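Side-chain contacts in amidohydrolase (Brucella melitensis biovar Abortus, PDB 4F0L), which probably acts as a metal-dependent deaminase of the amidohydrolase family, with a single iron ion bound in its active site in this crystal: residues L111-D116 / V332-G337; V115-A120 / I326-N331; D148-A153 / M159-L164; D413-I416 / H422-D425. One frame throughout, in Å; residues are numbered along the deposited sequence.

Contact 1 (L111-D116 / V332-G337); sequences LRLYVD and VLIGIG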
loop_
_atom_site.group_PDB
_atom_site.type_symbol
_atom_site.label_atom_id
_atom_site.label_comp_id
_atom_site.label_asym_id
_atom_site.label_seq_id
_atom_site.Cartn_x
_atom_site.Cartn_y
_atom_site.Cartn_z
ATOM N N LEU B 111 9.723 21.019 5.744
ATOM C CA LEU B 111 10.987 20.569 5.169
ATOM C C LEU B 111 11.091 19.054 5.152
ATOM O O LEU B 111 11.397 18.460 4.093
ATOM C CB LEU B 111 12.207 21.206 5.852
ATOM C CG LEU B 111 13.578 20.703 5.366
ATOM C CD1 LEU B 111 13.766 20.983 3.889
ATOM C CD2 LEU B 111 14.722 21.296 6.192
ATOM N N ARG B 112 10.814 18.406 6.285
ATOM C CA ARG B 112 10.984 16.960 6.355
ATOM C C ARG B 112 9.984 16.242 5.451
ATOM O O ARG B 112 10.303 15.210 4.865
ATOM C CB ARG B 112 10.870 16.465 7.796
ATOM C CG ARG B 112 11.184 15.001 7.994
ATOM C CD ARG B 112 12.640 14.696 7.619
ATOM N NE ARG B 112 12.981 13.268 7.614
ATOM C CZ ARG B 112 12.714 12.414 6.610
ATOM N NH1 ARG B 112 12.111 12.803 5.504
ATOM N NH2 ARG B 112 13.060 11.150 6.728
ATOM N N LEU B 113 8.790 16.795 5.338
ATOM C CA LEU B 113 7.806 16.310 4.364
ATOM C C LEU B 113 8.270 16.407 2.917
ATOM O O LEU B 113 8.146 15.444 2.131
ATOM C CB LEU B 113 6.526 17.097 4.496
ATOM C CG LEU B 113 5.512 16.832 3.385
ATOM C CD1 LEU B 113 5.116 15.365 3.335
ATOM C CD2 LEU B 113 4.288 17.776 3.481
ATOM N N TYR B 114 8.820 17.561 2.568
ATOM C CA TYR B 114 9.247 17.759 1.186
ATOM C C TYR B 114 10.452 16.874 0.872
ATOM O O TYR B 114 10.587 16.389 -0.252
ATOM C CB TYR B 114 9.490 19.258 0.867
ATOM C CG TYR B 114 8.247 20.150 1.024
ATOM C CD1 TYR B 114 6.952 19.634 0.904
ATOM C CD2 TYR B 114 8.369 21.504 1.282
ATOM C CE1 TYR B 114 5.836 20.437 1.068
ATOM C CE2 TYR B 114 7.272 22.302 1.420
ATOM C CZ TYR B 114 6.006 21.772 1.319
ATOM O OH TYR B 114 4.885 22.561 1.473
ATOM N N VAL B 115 11.318 16.624 1.860
ATOM C CA VAL B 115 12.380 15.646 1.676
ATOM C C VAL B 115 11.804 14.239 1.398
ATOM O O VAL B 115 12.242 13.522 0.484
ATOM C CB VAL B 115 13.337 15.628 2.874
ATOM C CG1 VAL B 115 14.123 14.305 2.930
ATOM C CG2 VAL B 115 14.259 16.856 2.849
ATOM N N ASP B 116 10.839 13.834 2.208
ATOM C CA ASP B 116 10.159 12.552 2.017
ATOM C C ASP B 116 9.515 12.479 0.588
ATOM O O ASP B 116 9.660 11.489 -0.144
ATOM C CB ASP B 116 9.097 12.436 3.121
ATOM C CG ASP B 116 8.940 11.049 3.650
ATOM O OD1 ASP B 116 8.964 10.137 2.791
ATOM O OD2 ASP B 116 8.720 10.880 4.906
ATOM N N VAL B 332 -0.202 11.210 5.418
ATOM C CA VAL B 332 -0.065 10.041 6.329
ATOM C C VAL B 332 0.979 9.044 5.812
ATOM O O VAL B 332 1.737 8.409 6.609
ATOM C CB VAL B 332 -1.420 9.333 6.592
ATOM C CG1 VAL B 332 -2.078 8.777 5.290
ATOM C CG2 VAL B 332 -1.255 8.217 7.616
ATOM N N LEU B 333 1.059 8.907 4.496
ATOM C CA LEU B 333 1.992 7.930 3.877
ATOM C C LEU B 333 2.360 8.436 2.484
ATOM O O LEU B 333 1.465 8.722 1.682
ATOM C CB LEU B 333 1.366 6.501 3.779
ATOM C CG LEU B 333 2.284 5.355 3.204
ATOM C CD1 LEU B 333 3.605 5.336 3.886
ATOM C CD2 LEU B 333 1.727 3.962 3.399
ATOM N N ILE B 334 3.654 8.564 2.224
ATOM C CA ILE B 334 4.176 9.265 1.043
ATOM C C ILE B 334 4.717 8.243 0.012
ATOM O O ILE B 334 5.639 7.540 0.312
ATOM C CB ILE B 334 5.338 10.239 1.407
ATOM C CG1 ILE B 334 4.963 11.198 2.547
ATOM C CG2 ILE B 334 5.781 11.012 0.151
ATOM C CD1 ILE B 334 3.659 11.978 2.342
ATOM N N GLY B 335 4.107 8.156 -1.172
ATOM C CA GLY B 335 4.591 7.259 -2.211
ATOM C C GLY B 335 3.815 7.317 -3.510
ATOM O O GLY B 335 2.588 7.378 -3.508
ATOM N N ILE B 336 4.523 7.315 -4.633
ATOM C CA ILE B 336 3.844 7.323 -5.945
ATOM C C ILE B 336 3.198 5.967 -6.136
ATOM O O ILE B 336 2.058 5.890 -6.549
ATOM C CB ILE B 336 4.831 7.622 -7.101
ATOM C CG1 ILE B 336 5.344 9.074 -7.024
ATOM C CG2 ILE B 336 4.199 7.268 -8.435
ATOM C CD1 ILE B 336 6.407 9.463 -8.040
ATOM N N GLY B 337 3.932 4.905 -5.862
ATOM C CA GLY B 337 3.372 3.547 -5.958
ATOM C C GLY B 337 2.158 3.368 -5.050
ATOM O O GLY B 337 1.119 2.827 -5.444
#

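Contact 2 (V115-A120 / I326-N331); sequences VDMLEA and IGSDSN. With FE (Fe (III) ion), chain E.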
loop_
_atom_site.group_PDB
_atom_site.type_symbol
_atom_site.label_atom_id
_atom_site.label_comp_id
_atom_site.label_asym_id
_atom_site.label_seq_id
_atom_site.Cartn_x
_atom_site.Cartn_y
_atom_site.Cartn_z
ATOM N N VAL B 115 11.318 16.624 1.860
ATOM C CA VAL B 115 12.380 15.646 1.676
ATOM C C VAL B 115 11.804 14.239 1.398
ATOM O O VAL B 115 12.242 13.522 0.484
ATOM C CB VAL B 115 13.337 15.628 2.874
ATOM C CG1 VAL B 115 14.123 14.305 2.930
ATOM C CG2 VAL B 115 14.259 16.856 2.849
ATOM N N ASP B 116 10.839 13.834 2.208
ATOM C CA ASP B 116 10.159 12.552 2.017
ATOM C C ASP B 116 9.515 12.479 0.588
ATOM O O ASP B 116 9.660 11.489 -0.144
ATOM C CB ASP B 116 9.097 12.436 3.121
ATOM C CG ASP B 116 8.940 11.049 3.650
ATOM O OD1 ASP B 116 8.964 10.137 2.791
ATOM O OD2 ASP B 116 8.720 10.880 4.906
ATOM N N MET B 117 8.817 13.539 0.186
ATOM C CA MET B 117 8.222 13.589 -1.172
ATOM C C MET B 117 9.298 13.466 -2.247
ATOM O O MET B 117 9.150 12.697 -3.166
ATOM C CB MET B 117 7.462 14.895 -1.389
ATOM C CG MET B 117 6.135 14.977 -0.615
ATOM S SD MET B 117 5.297 16.529 -0.971
ATOM C CE MET B 117 3.688 16.278 -0.206
ATOM N N LEU B 118 10.385 14.226 -2.117
ATOM C CA LEU B 118 11.483 14.159 -3.097
ATOM C C LEU B 118 12.052 12.744 -3.174
ATOM O O LEU B 118 12.246 12.220 -4.267
ATOM C CB LEU B 118 12.588 15.180 -2.788
ATOM C CG LEU B 118 12.304 16.619 -3.237
ATOM C CD1 LEU B 118 13.213 17.643 -2.579
ATOM C CD2 LEU B 118 12.463 16.715 -4.781
ATOM N N GLU B 119 12.270 12.113 -2.028
ATOM C CA GLU B 119 12.768 10.741 -1.988
ATOM C C GLU B 119 11.794 9.704 -2.624
ATOM O O GLU B 119 12.207 8.679 -3.136
ATOM C CB GLU B 119 13.150 10.343 -0.570
ATOM C CG GLU B 119 14.381 11.059 -0.016
ATOM C CD GLU B 119 14.805 10.526 1.366
ATOM O OE1 GLU B 119 14.075 9.646 1.904
ATOM O OE2 GLU B 119 15.878 10.960 1.898
ATOM N N ALA B 120 10.522 10.051 -2.676
ATOM C CA ALA B 120 9.528 9.233 -3.309
ATOM C C ALA B 120 9.367 9.563 -4.820
ATOM O O ALA B 120 8.565 8.913 -5.489
ATOM C CB ALA B 120 8.189 9.410 -2.585
ATOM N N ILE B 326 -2.217 13.245 -8.544
ATOM C CA ILE B 326 -2.249 12.687 -7.207
ATOM C C ILE B 326 -1.613 13.604 -6.190
ATOM O O ILE B 326 -0.625 14.308 -6.479
ATOM C CB ILE B 326 -1.558 11.305 -7.112
ATOM C CG1 ILE B 326 -0.133 11.356 -7.703
ATOM C CG2 ILE B 326 -2.432 10.244 -7.793
ATOM C CD1 ILE B 326 0.699 10.103 -7.438
ATOM N N GLY B 327 -2.206 13.591 -4.997
ATOM C CA GLY B 327 -1.697 14.321 -3.867
ATOM C C GLY B 327 -1.705 13.520 -2.581
ATOM O O GLY B 327 -2.660 12.803 -2.285
ATOM N N SER B 328 -0.650 13.685 -1.791
ATOM C CA SER B 328 -0.527 12.974 -0.512
ATOM C C SER B 328 -1.478 13.521 0.568
ATOM O O SER B 328 -1.789 12.828 1.528
ATOM C CB SER B 328 0.905 13.063 -0.031
ATOM O OG SER B 328 1.775 12.373 -0.905
ATOM N N ASP B 329 -1.885 14.774 0.417
ATOM C CA ASP B 329 -3.049 15.349 1.140
ATOM C C ASP B 329 -2.795 15.390 2.651
ATOM O O ASP B 329 -2.178 16.360 3.126
ATOM C CB ASP B 329 -4.345 14.618 0.754
ATOM C CG ASP B 329 -5.619 15.250 1.379
ATOM O OD1 ASP B 329 -5.534 16.313 2.035
ATOM O OD2 ASP B 329 -6.720 14.706 1.181
ATOM N N SER B 330 -3.248 14.378 3.393
ATOM C CA SER B 330 -3.025 14.323 4.849
ATOM C C SER B 330 -1.591 13.997 5.140
ATOM O O SER B 330 -1.106 14.153 6.285
ATOM C CB SER B 330 -3.921 13.266 5.544
ATOM O OG SER B 330 -3.527 11.939 5.191
ATOM N N ASN B 331 -0.893 13.528 4.106
ATOM C CA ASN B 331 0.544 13.203 4.245
ATOM C C ASN B 331 0.797 12.086 5.254
ATOM O O ASN B 331 1.905 11.971 5.854
ATOM C CB ASN B 331 1.352 14.469 4.534
ATOM C CG ASN B 331 1.343 15.441 3.325
ATOM O OD1 ASN B 331 1.572 15.024 2.222
ATOM N ND2 ASN B 331 1.092 16.722 3.550
HETATM FE FE FE E . -7.041 18.158 1.528
HETATM O O HOH W 1 -8.444 16.497 1.475
HETATM O O HOH W 2 -7.855 17.860 3.632
#

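Contact 3 (D148-A153 / M159-L164); sequences DRIAAA and MGLTLL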
loop_
_atom_site.group_PDB
_atom_site.type_symbol
_atom_site.label_atom_id
_atom_site.label_comp_id
_atom_site.label_asym_id
_atom_site.label_seq_id
_atom_site.Cartn_x
_atom_site.Cartn_y
_atom_site.Cartn_z
ATOM N N ASP B 148 5.484 32.041 4.059
ATOM C CA ASP B 148 6.923 32.254 3.925
ATOM C C ASP B 148 7.722 31.036 4.447
ATOM O O ASP B 148 8.787 30.693 3.915
ATOM C CB ASP B 148 7.387 33.503 4.675
ATOM C CG ASP B 148 6.694 34.793 4.213
ATOM O OD1 ASP B 148 5.923 34.831 3.225
ATOM O OD2 ASP B 148 6.931 35.804 4.893
ATOM N N ARG B 149 7.224 30.426 5.522
ATOM C CA ARG B 149 7.859 29.207 6.061
ATOM C C ARG B 149 7.799 28.029 5.081
ATOM O O ARG B 149 8.784 27.266 4.937
ATOM C CB ARG B 149 7.225 28.813 7.382
ATOM C CG ARG B 149 7.409 29.861 8.476
ATOM C CD ARG B 149 8.878 30.038 8.834
ATOM N NE ARG B 149 9.040 30.957 9.949
ATOM C CZ ARG B 149 10.085 30.981 10.781
ATOM N NH1 ARG B 149 11.097 30.118 10.679
ATOM N NH2 ARG B 149 10.114 31.879 11.750
ATOM N N ILE B 150 6.656 27.894 4.403
ATOM C CA ILE B 150 6.477 26.879 3.360
ATOM C C ILE B 150 7.499 27.101 2.273
ATOM O O ILE B 150 8.243 26.177 1.901
ATOM C CB ILE B 150 5.057 26.926 2.760
ATOM C CG1 ILE B 150 4.016 26.505 3.789
ATOM C CG2 ILE B 150 4.951 26.088 1.498
ATOM C CD1 ILE B 150 4.298 25.192 4.495
ATOM N N ALA B 151 7.573 28.340 1.792
ATOM C CA ALA B 151 8.505 28.662 0.747
ATOM C C ALA B 151 9.974 28.459 1.171
ATOM O O ALA B 151 10.768 27.963 0.370
ATOM C CB ALA B 151 8.269 30.058 0.223
ATOM N N ALA B 152 10.319 28.809 2.406
ATOM C CA ALA B 152 11.650 28.554 2.926
ATOM C C ALA B 152 11.939 27.065 2.969
ATOM O O ALA B 152 13.058 26.642 2.599
ATOM C CB ALA B 152 11.859 29.174 4.311
ATOM N N ALA B 153 10.952 26.269 3.422
ATOM C CA ALA B 153 11.103 24.817 3.476
ATOM C C ALA B 153 11.306 24.235 2.056
ATOM O O ALA B 153 12.259 23.487 1.803
ATOM C CB ALA B 153 9.887 24.179 4.161
ATOM N N MET B 159 12.611 21.606 -3.536
ATOM C CA MET B 159 11.329 21.115 -4.049
ATOM C C MET B 159 10.612 22.228 -4.834
ATOM O O MET B 159 10.610 23.388 -4.401
ATOM C CB MET B 159 10.453 20.691 -2.864
ATOM C CG MET B 159 8.994 20.446 -3.205
ATOM S SD MET B 159 8.796 19.034 -4.311
ATOM C CE MET B 159 8.577 17.768 -3.058
ATOM N N GLY B 160 10.032 21.880 -5.995
ATOM C CA GLY B 160 9.261 22.860 -6.790
ATOM C C GLY B 160 8.003 23.192 -6.017
ATOM O O GLY B 160 7.493 22.344 -5.316
ATOM N N LEU B 161 7.521 24.424 -6.116
ATOM C CA LEU B 161 6.365 24.867 -5.312
ATOM C C LEU B 161 5.310 25.576 -6.163
ATOM O O LEU B 161 5.582 26.588 -6.802
ATOM C CB LEU B 161 6.836 25.824 -4.202
ATOM C CG LEU B 161 5.755 26.415 -3.269
ATOM C CD1 LEU B 161 4.960 25.328 -2.546
ATOM C CD2 LEU B 161 6.424 27.361 -2.259
ATOM N N THR B 162 4.119 25.018 -6.170
ATOM C CA THR B 162 2.936 25.752 -6.496
ATOM C C THR B 162 2.198 26.014 -5.202
ATOM O O THR B 162 1.595 25.117 -4.607
ATOM C CB THR B 162 2.064 24.994 -7.505
ATOM O OG1 THR B 162 2.792 24.846 -8.725
ATOM C CG2 THR B 162 0.770 25.720 -7.747
ATOM N N LEU B 163 2.238 27.252 -4.761
ATOM C CA LEU B 163 1.684 27.633 -3.476
ATOM C C LEU B 163 0.261 28.105 -3.675
ATOM O O LEU B 163 -0.003 28.943 -4.538
ATOM C CB LEU B 163 2.528 28.732 -2.839
ATOM C CG LEU B 163 2.089 29.331 -1.506
ATOM C CD1 LEU B 163 2.233 28.297 -0.384
ATOM C CD2 LEU B 163 2.950 30.564 -1.246
ATOM N N LEU B 164 -0.654 27.537 -2.887
ATOM C CA LEU B 164 -2.086 27.763 -3.058
ATOM C C LEU B 164 -2.701 28.198 -1.701
ATOM O O LEU B 164 -3.284 27.384 -0.971
ATOM C CB LEU B 164 -2.736 26.471 -3.563
ATOM C CG LEU B 164 -2.197 25.931 -4.901
ATOM C CD1 LEU B 164 -2.641 24.481 -5.085
ATOM C CD2 LEU B 164 -2.587 26.782 -6.109
#

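Contact 4 (D413-I416 / H422-D425); sequences DGWI and HVCD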
loop_
_atom_site.group_PDB
_atom_site.type_symbol
_atom_site.label_atom_id
_atom_site.label_comp_id
_atom_site.label_asym_id
_atom_site.label_seq_id
_atom_site.Cartn_x
_atom_site.Cartn_y
_atom_site.Cartn_z
ATOM N N ASP B 413 5.167 -1.346 -13.915
ATOM C CA ASP B 413 4.284 -2.282 -13.218
ATOM C C ASP B 413 4.998 -2.935 -12.031
ATOM O O ASP B 413 4.393 -3.158 -10.980
ATOM C CB ASP B 413 3.707 -3.296 -14.199
ATOM C CG ASP B 413 2.700 -2.670 -15.154
ATOM O OD1 ASP B 413 2.044 -1.696 -14.782
ATOM O OD2 ASP B 413 2.538 -3.166 -16.264
ATOM N N GLY B 414 6.300 -3.148 -12.152
ATOM C CA GLY B 414 7.088 -3.753 -11.075
ATOM C C GLY B 414 7.238 -2.804 -9.925
ATOM O O GLY B 414 7.110 -3.158 -8.746
ATOM N N TRP B 415 7.441 -1.558 -10.272
ATOM C CA TRP B 415 7.555 -0.490 -9.321
ATOM C C TRP B 415 6.283 -0.294 -8.576
ATOM O O TRP B 415 6.277 -0.234 -7.352
ATOM C CB TRP B 415 7.888 0.794 -10.070
ATOM C CG TRP B 415 8.069 2.027 -9.241
ATOM C CD1 TRP B 415 8.452 2.121 -7.899
ATOM C CD2 TRP B 415 7.933 3.395 -9.696
ATOM N NE1 TRP B 415 8.534 3.425 -7.515
ATOM C CE2 TRP B 415 8.255 4.240 -8.556
ATOM C CE3 TRP B 415 7.561 3.996 -10.897
ATOM C CZ2 TRP B 415 8.215 5.628 -8.638
ATOM C CZ3 TRP B 415 7.516 5.387 -10.964
ATOM C CH2 TRP B 415 7.842 6.178 -9.863
ATOM N N ILE B 416 5.184 -0.155 -9.304
ATOM C CA ILE B 416 3.931 0.290 -8.693
ATOM C C ILE B 416 3.176 -0.841 -8.003
ATOM O O ILE B 416 2.572 -0.620 -6.969
ATOM C CB ILE B 416 3.021 0.942 -9.748
ATOM C CG1 ILE B 416 3.624 2.275 -10.186
ATOM C CG2 ILE B 416 1.593 1.127 -9.207
ATOM C CD1 ILE B 416 3.070 2.804 -11.504
ATOM N N HIS B 422 12.507 0.905 -7.012
ATOM C CA HIS B 422 12.436 2.037 -6.122
ATOM C C HIS B 422 13.091 3.263 -6.756
ATOM O O HIS B 422 13.891 3.162 -7.678
ATOM C CB HIS B 422 13.119 1.702 -4.793
ATOM C CG HIS B 422 12.599 0.441 -4.151
ATOM N ND1 HIS B 422 13.146 -0.782 -4.378
ATOM C CD2 HIS B 422 11.506 0.234 -3.296
ATOM C CE1 HIS B 422 12.444 -1.718 -3.698
ATOM N NE2 HIS B 422 11.436 -1.088 -3.038
ATOM N N VAL B 423 12.755 4.438 -6.246
ATOM C CA VAL B 423 13.405 5.715 -6.665
ATOM C C VAL B 423 14.910 5.717 -6.333
ATOM O O VAL B 423 15.316 5.352 -5.221
ATOM C CB VAL B 423 12.696 6.908 -6.005
ATOM C CG1 VAL B 423 13.489 8.215 -6.178
ATOM C CG2 VAL B 423 11.284 7.037 -6.541
ATOM N N CYS B 424 15.727 6.056 -7.318
ATOM C CA CYS B 424 17.174 6.151 -7.136
ATOM C C CYS B 424 17.608 7.634 -7.020
ATOM O O CYS B 424 17.727 8.166 -5.926
ATOM C CB CYS B 424 17.902 5.416 -8.253
ATOM S SG CYS B 424 19.650 5.146 -7.880
ATOM N N ASP B 425 17.767 8.314 -8.159
ATOM C CA ASP B 425 18.106 9.738 -8.170
ATOM C C ASP B 425 16.913 10.599 -8.544
ATOM O O ASP B 425 16.018 10.171 -9.276
ATOM C CB ASP B 425 19.270 9.998 -9.133
ATOM C CG ASP B 425 20.549 9.292 -8.708
ATOM O OD1 ASP B 425 20.625 8.747 -7.594
ATOM O OD2 ASP B 425 21.527 9.280 -9.501
#

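Contact 1 (L111-D116 / V332-G337)
Ile334 pushes its branched side chain against one flank of helix 103-119, where it meets Leu113 and Asp116, one helical turn apart. The two encounters differ in kind. Leu113 and Ile334 cross at about a right angle and touch through their ends, CD1 of Leu113 lying 3.8 Å from CD1 of Ile334. The CA–CB bond of Leu113 does not aim at the loop; with CG anti to the backbone N (chi1 171°), the branch is carried round so that a terminal methyl reaches it. Asp116, by contrast, lies obliquely over the root of the isoleucine: its OD1 is 3.9 Å from Ile334 CB and its CG 4.1 Å from Ile334 CG1. The second branch of the isoleucine leans on the helix backbone, Ile334 CG2 standing 3.9 Å from Asp116 O. The CA–CB bonds of Asp116 and Ile334 point toward each other's segments, and Asp116 CA is 6.9 Å from Ile334 CA.

The carboxylate meets Ile334 through van der Waals contact, and its polar partner lies outside the two segments. Asp116 OD2 is hydrogen-bonded to Tyr71 OH, and Arg112 NH1 adds a long, charge-only interaction with that oxygen, which lies well out of the guanidinium plane. Arg112 NE itself forms a salt bridge with Glu446, while Leu333, next to Ile334, packs on Phe417 of the second subunit. Gly335 is the N-cap of helix 336-351. The arrangement is thus helix-to-loop packing in the amidohydrolase TIM-barrel fold, joining an outer helix to the connection that follows strand 323-326 and carries the metal ligand Asp329.

Contact 2 (V115-A120 / I326-N331)
Met117 reaches from helix 103-119 towards the loop after strand 323-326, and its terminal methyl does all the touching, meeting Asn331 and Ser328. At the root, CB lies against the CE methyl of Met159, and the side chain also touches Phe122 and Val125 of strand 122-129 and Asn63 and Ser66 of strand 56-66. CG stands anti to the carbonyl carbon (chi1 -72°), and beyond it the chain is extended through SD, with chi2 -178° and chi3 171°. The extended chain carries the methyl about halfway across the 8.8 Å between Met117 CA and Ser328 CA. At the tip, CE comes within 3.5 Å of Asn331 OD1, the two side chains crossing at about a right angle, and lies 4.3 Å from Ser328 CB.

Asn331 OD1 is buried here against a methyl group and has no polar partner in the model, whereas the other end of the amide is held by a hydrogen bond from ND2 to Ser66 OG. The loop is also tied from within: Asn331 N donates to Ser328 O at 2.8 Å, closing a beta-turn with Asp329 and Ser330 at its two central positions. Ser328 N is bonded to Asn63 OD1. The CA–CB bond of Asp329 points away from the helix, and OD1 of Asp329 binds the iron at 2.4 Å; His65, His67, His241 and two waters complete the coordination. Met117 therefore packs behind the turn bearing the aspartate ligand, in the mononuclear metal centre of an amidohydrolase, where an aspartate after the last barrel strand joins three histidines.

Contact 3 (D148-A153 / M159-L164)
Helix 148-153 runs nearly antiparallel to strand 160-164, at 163° between their N-to-C directions, with their axes 9.4 Å apart at closest approach. The closest CA pair is that of Ala151 and Leu161, 7.5 Å apart, and the packing between the segments is wholly apolar.

Ile150 and Leu161 share the middle of the interface, crossing at about a right angle. The touching branch of the isoleucine is CG2, which lies 4.1 Å from Leu161 CD1 and 4.0 Å from Leu163 CD1, so a single methyl meets two leucines that are neighbours on the same face of the strand. Its longer branch leads away from the strand. Leu163 meets Ile150 at an oblique angle instead. In both leucines CG stands anti to the backbone N (chi1 179° in Leu161), an extended start that projects the isobutyl group out towards the helix.

The two methyls of Leu161 divide the work. While CD1 meets Ile150, Leu161 CD2 lies 3.9 Å from Ala151 CA and 4.1 Å from Ala151 CB. At Ala151, which has only a CB, the leucine methyl reaches the main chain itself. All four residues are buried, and the layer continues beyond them: Ala151 and Leu163 also touch Leu203 of helix 189-203, Leu161 packs on Val125 of strand 122-129, and Ile150 on Tyr114 of helix 103-119. The helix thus covers the outside of the strand that follows it, in the beta-alpha-beta unit formed by strand 122-129, helix 145-157 and strand 160-167, the repeating element of a TIM barrel.

Contact 4 (D413-I416 / H422-D425)
Trp415 and Val423 make the close part of this contact, at the far end of the indole. The six-membered ring supplies CZ2, which lies 4.0 Å from CG2 of Val423, and the two side chains meet obliquely. Trp415 starts with CG anti to its backbone N (chi1 -179°), and although its CA–CB bond does not aim at the strand, this extension brings the ring across to it. The tryptophan is buried.

Towards His422 the packing slackens. Its CA is the nearest to that of Trp415, at 6.4 Å, yet it offers the ring mainly backbone: His422 N is 4.3 Å from Trp415 CD1. The CA–CB bond of His422 points away from the helix; its CB is 5.6 Å from Trp415 NE1, and the imidazole of this exposed residue lies farther off, at the solvent side.

Helix 408-417 and strand 422-428 follow each other closely in sequence, and Gly414 is tied by a backbone hydrogen bond to Arg420 in the short connection. The strand pairs antiparallel with strands 395-399 and 431-435, with a classic beta bulge where Cys424 and Asp425 face Ser397, and the indole touches both this sheet, through Leu398 and Val423, and helix 336-351, through Ile336.

Contacts 1 and 2 are practically one site: their centres lie 3 Å apart, they share Val115 and Asp116 on helix 103-119, and together set it against the chain between strand 323-326 and helix 336-351. Contact 3 is nested inside the long loop that both close, its centre about 15 Å from that of contact 1, which it touches through Tyr114 and Ile150. Contact 4 comes last, about 15 Å from contacts 1 and 2, and meets them through Ile336 and Ala120. Contacts 3 and 4, centres 26 Å apart, do not touch but reach the mixed sheet holding strands 160-167 and 422-428. Helix 103-119 thus packs among the metal-bearing loop, a beta-alpha-beta unit and the late strands.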